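Local coordinates for protein cellulose hydrolase (Bacillus licheniformis, PDB 4YZT) that probably hydrolyses internal beta-1,4-glucosidic bonds of cellulose as a tri-modular family 5 endoglucanase, here with cellotetraose bound, at residues H58-I63 with T101-E106. Residues are numbered along the deposited sequence; the frame is centred on the assembly and turned at random.
Sequences HTFDDI and TDWALE
Two neighbouring helices on the outside of the (beta/alpha)8 barrel of the family 5 catalytic module meet through Phe60 on one and Trp103 and Ala104 on the other. The backbones come closest at Phe60 and Ala104, whose CA atoms are 6.2 Å apart. The contact is wholly apolar. The Phe60 ring turns one face to Ala104, with Ala104 CA lying over it. Ala104 CB reaches the same ring at CE1, 3.9 Å away. Trp103 CB meets the ring obliquely, 4.0 Å from Phe60 CD2. The indole itself turns its edge to Phe60 CE2, and the two side chains cross at about a right angle. Phe60 CB points toward helix 91-105, and with CG anti to the carbonyl carbon (chi1 -71°) the ring lies against Ala104. These helices follow the first and second strands of the barrel, 34-36 and 70-73, so the contact joins consecutive beta/alpha units. Phe60 also touches Val100, and Ala104 rests on Val111 of strand 110-114, which links the pair to the barrel wall. With an alanine at Phe60, the space between the two helices is likely to be left unfilled, and Ala104 and the indole edge would lose their aromatic partner. Arg107, which also touches Phe60, pairs with Asp61 in a salt bridge and gives a hydrogen bond to Trp103 O.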
ATOM      1  N   HIS A  58       7.674  12.306  17.108  1.00 20.36           N
ATOM      2  CA  HIS A  58       7.134  11.148  17.812  1.00 20.10           C
ATOM      3  C   HIS A  58       6.557  10.104  16.864  1.00 16.90           C
ATOM      4  O   HIS A  58       6.340   8.958  17.255  1.00 17.11           O
ATOM      5  CB  HIS A  58       6.076  11.568  18.849  1.00 22.26           C
ATOM      6  CG  HIS A  58       4.827  12.151  18.263  1.00 23.53           C
ATOM      7  ND1 HIS A  58       4.402  13.427  18.555  1.00 25.77           N
ATOM      8  CD2 HIS A  58       3.898  11.626  17.427  1.00 24.01           C
ATOM      9  CE1 HIS A  58       3.272  13.671  17.911  1.00 26.87           C
ATOM     10  NE2 HIS A  58       2.950  12.599  17.214  1.00 24.75           N
ATOM     11  N   THR A  59       6.340  10.479  15.607  1.00 16.43           N
ATOM     12  CA  THR A  59       5.888   9.509  14.626  1.00 13.47           C
ATOM     13  C   THR A  59       6.946   8.415  14.455  1.00 13.21           C
ATOM     14  O   THR A  59       6.608   7.237  14.284  1.00 12.20           O
ATOM     15  CB  THR A  59       5.553  10.200  13.289  1.00 16.34           C
ATOM     16  OG1 THR A  59       4.418  11.057  13.491  1.00 19.61           O
ATOM     17  CG2 THR A  59       5.227   9.189  12.209  1.00 14.57           C
ATOM     18  N   PHE A  60       8.228   8.775  14.548  1.00 12.38           N
ATOM     19  CA  PHE A  60       9.275   7.763  14.429  1.00 14.36           C
ATOM     20  C   PHE A  60       9.314   6.838  15.644  1.00 16.59           C
ATOM     21  O   PHE A  60       9.630   5.652  15.521  1.00 15.72           O
ATOM     22  CB  PHE A  60      10.632   8.427  14.184  1.00 16.48           C
ATOM     23  CG  PHE A  60      10.742   9.028  12.809  1.00 14.43           C
ATOM     24  CD1 PHE A  60      10.935   8.214  11.710  1.00 13.09           C
ATOM     25  CD2 PHE A  60      10.581  10.401  12.610  1.00 15.82           C
ATOM     26  CE1 PHE A  60      10.994   8.737  10.418  1.00 15.06           C
ATOM     27  CE2 PHE A  60      10.649  10.940  11.316  1.00 16.37           C
ATOM     28  CZ  PHE A  60      10.860  10.106  10.223  1.00 13.98           C
ATOM     29  N   ASP A  61       8.962   7.371  16.807  1.00 17.44           N
ATOM     30  CA  ASP A  61       8.819   6.536  17.991  1.00 18.09           C
ATOM     31  C   ASP A  61       7.661   5.555  17.808  1.00 17.52           C
ATOM     32  O   ASP A  61       7.735   4.416  18.264  1.00 17.21           O
ATOM     33  CB  ASP A  61       8.607   7.399  19.225  1.00 19.83           C
ATOM     34  CG  ASP A  61       9.856   8.154  19.619  1.00 21.59           C
ATOM     35  OD1 ASP A  61      10.960   7.550  19.668  1.00 23.01           O
ATOM     36  OD2 ASP A  61       9.730   9.359  19.864  1.00 23.63           O
ATOM     37  N   ASP A  62       6.601   6.007  17.139  1.00 16.68           N
ATOM     38  CA  ASP A  62       5.424   5.183  16.904  1.00 15.19           C
ATOM     39  C   ASP A  62       5.763   4.047  15.942  1.00 13.95           C
ATOM     40  O   ASP A  62       5.300   2.917  16.103  1.00 13.45           O
ATOM     41  CB  ASP A  62       4.263   6.029  16.345  1.00 16.93           C
ATOM     42  CG  ASP A  62       3.652   6.974  17.388  1.00 18.68           C
ATOM     43  OD1 ASP A  62       3.826   6.736  18.595  1.00 20.83           O
ATOM     44  OD2 ASP A  62       2.984   7.962  16.993  1.00 19.83           O
ATOM     45  N   ILE A  63       6.588   4.342  14.942  1.00 13.75           N
ATOM     46  CA  ILE A  63       6.957   3.318  13.969  1.00 12.10           C
ATOM     47  C   ILE A  63       7.912   2.322  14.621  1.00 12.97           C
ATOM     48  O   ILE A  63       7.879   1.120  14.338  1.00 12.65           O
ATOM     49  CB  ILE A  63       7.590   3.942  12.728  1.00 10.23           C
ATOM     50  CG1 ILE A  63       6.572   4.883  12.073  1.00 12.41           C
ATOM     51  CG2 ILE A  63       7.988   2.864  11.732  1.00  9.73           C
ATOM     52  CD1 ILE A  63       5.282   4.175  11.622  1.00 12.41           C
ATOM     53  N   THR A 101      15.979  12.985   8.920  1.00 14.07           N
ATOM     54  CA  THR A 101      16.811  11.799   8.739  1.00 13.76           C
ATOM     55  C   THR A 101      17.465  11.410  10.071  1.00 12.86           C
ATOM     56  O   THR A 101      17.523  10.226  10.413  1.00 11.94           O
ATOM     57  CB  THR A 101      17.899  12.007   7.658  1.00 15.30           C
ATOM     58  OG1 THR A 101      17.278  12.326   6.410  1.00 18.10           O
ATOM     59  CG2 THR A 101      18.693  10.731   7.459  1.00 16.28           C
ATOM     60  N   ASP A 102      17.939  12.400  10.824  1.00 14.23           N
ATOM     61  CA  ASP A 102      18.586  12.136  12.118  1.00 15.31           C
ATOM     62  C   ASP A 102      17.613  11.511  13.120  1.00 14.60           C
ATOM     63  O   ASP A 102      17.971  10.579  13.840  1.00 15.32           O
ATOM     64  CB  ASP A 102      19.176  13.421  12.707  1.00 15.16           C
ATOM     65  CG  ASP A 102      20.553  13.750  12.143  1.00 18.62           C
ATOM     66  OD1 ASP A 102      21.181  12.867  11.519  1.00 18.91           O
ATOM     67  OD2 ASP A 102      21.011  14.896  12.334  1.00 17.70           O
ATOM     68  N   TRP A 103      16.384  12.018  13.157  1.00 13.27           N
ATOM     69  CA  TRP A 103      15.351  11.437  14.014  1.00 15.12           C
ATOM     70  C   TRP A 103      15.196   9.935  13.789  1.00 13.69           C
ATOM     71  O   TRP A 103      15.093   9.154  14.750  1.00 14.54           O
ATOM     72  CB  TRP A 103      14.005  12.147  13.789  1.00 14.69           C
ATOM     73  CG  TRP A 103      13.910  13.486  14.456  1.00 15.57           C
ATOM     74  CD1 TRP A 103      14.711  13.975  15.457  1.00 16.72           C
ATOM     75  CD2 TRP A 103      12.958  14.520  14.166  1.00 15.80           C
ATOM     76  NE1 TRP A 103      14.304  15.245  15.815  1.00 17.84           N
ATOM     77  CE2 TRP A 103      13.238  15.605  15.027  1.00 19.21           C
ATOM     78  CE3 TRP A 103      11.901  14.631  13.262  1.00 16.02           C
ATOM     79  CZ2 TRP A 103      12.492  16.785  15.005  1.00 18.58           C
ATOM     80  CZ3 TRP A 103      11.165  15.794  13.242  1.00 17.32           C
ATOM     81  CH2 TRP A 103      11.461  16.857  14.107  1.00 14.64           C
ATOM     82  N   ALA A 104      15.188   9.525  12.520  1.00 12.43           N
ATOM     83  CA  ALA A 104      15.041   8.116  12.198  1.00 12.33           C
ATOM     84  C   ALA A 104      16.304   7.368  12.618  1.00 13.55           C
ATOM     85  O   ALA A 104      16.236   6.305  13.244  1.00 14.04           O
ATOM     86  CB  ALA A 104      14.770   7.931  10.702  1.00 13.34           C
ATOM     87  N   LEU A 105      17.465   7.924  12.278  1.00 12.19           N
ATOM     88  CA  LEU A 105      18.712   7.227  12.584  1.00 14.05           C
ATOM     89  C   LEU A 105      18.918   7.069  14.084  1.00 14.90           C
ATOM     90  O   LEU A 105      19.456   6.056  14.551  1.00 13.56           O
ATOM     91  CB  LEU A 105      19.909   7.966  11.984  1.00 14.18           C
ATOM     92  CG  LEU A 105      20.065   7.862  10.472  1.00 14.66           C
ATOM     93  CD1 LEU A 105      21.138   8.851  10.015  1.00 14.53           C
ATOM     94  CD2 LEU A 105      20.450   6.442  10.089  1.00 13.21           C
ATOM     95  N   GLU A 106      18.502   8.059  14.861  1.00 13.72           N
ATOM     96  CA  GLU A 106      18.705   7.998  16.300  0.61 15.45           C
ATOM     97  C   GLU A 106      17.799   6.953  16.953  1.00 16.47           C
ATOM     98  O   GLU A 106      17.995   6.585  18.109  1.00 16.58           O
ATOM     99  CB  GLU A 106      18.491   9.379  16.918  0.61 17.71           C
ATOM    100  CG  GLU A 106      19.586  10.350  16.514  0.61 18.66           C
ATOM    101  CD  GLU A 106      19.274  11.788  16.850  0.61 21.44           C
ATOM    102  OE1 GLU A 106      18.215  12.049  17.463  0.61 22.79           O
ATOM    103  OE2 GLU A 106      20.103  12.657  16.505  0.61 21.25           O
TER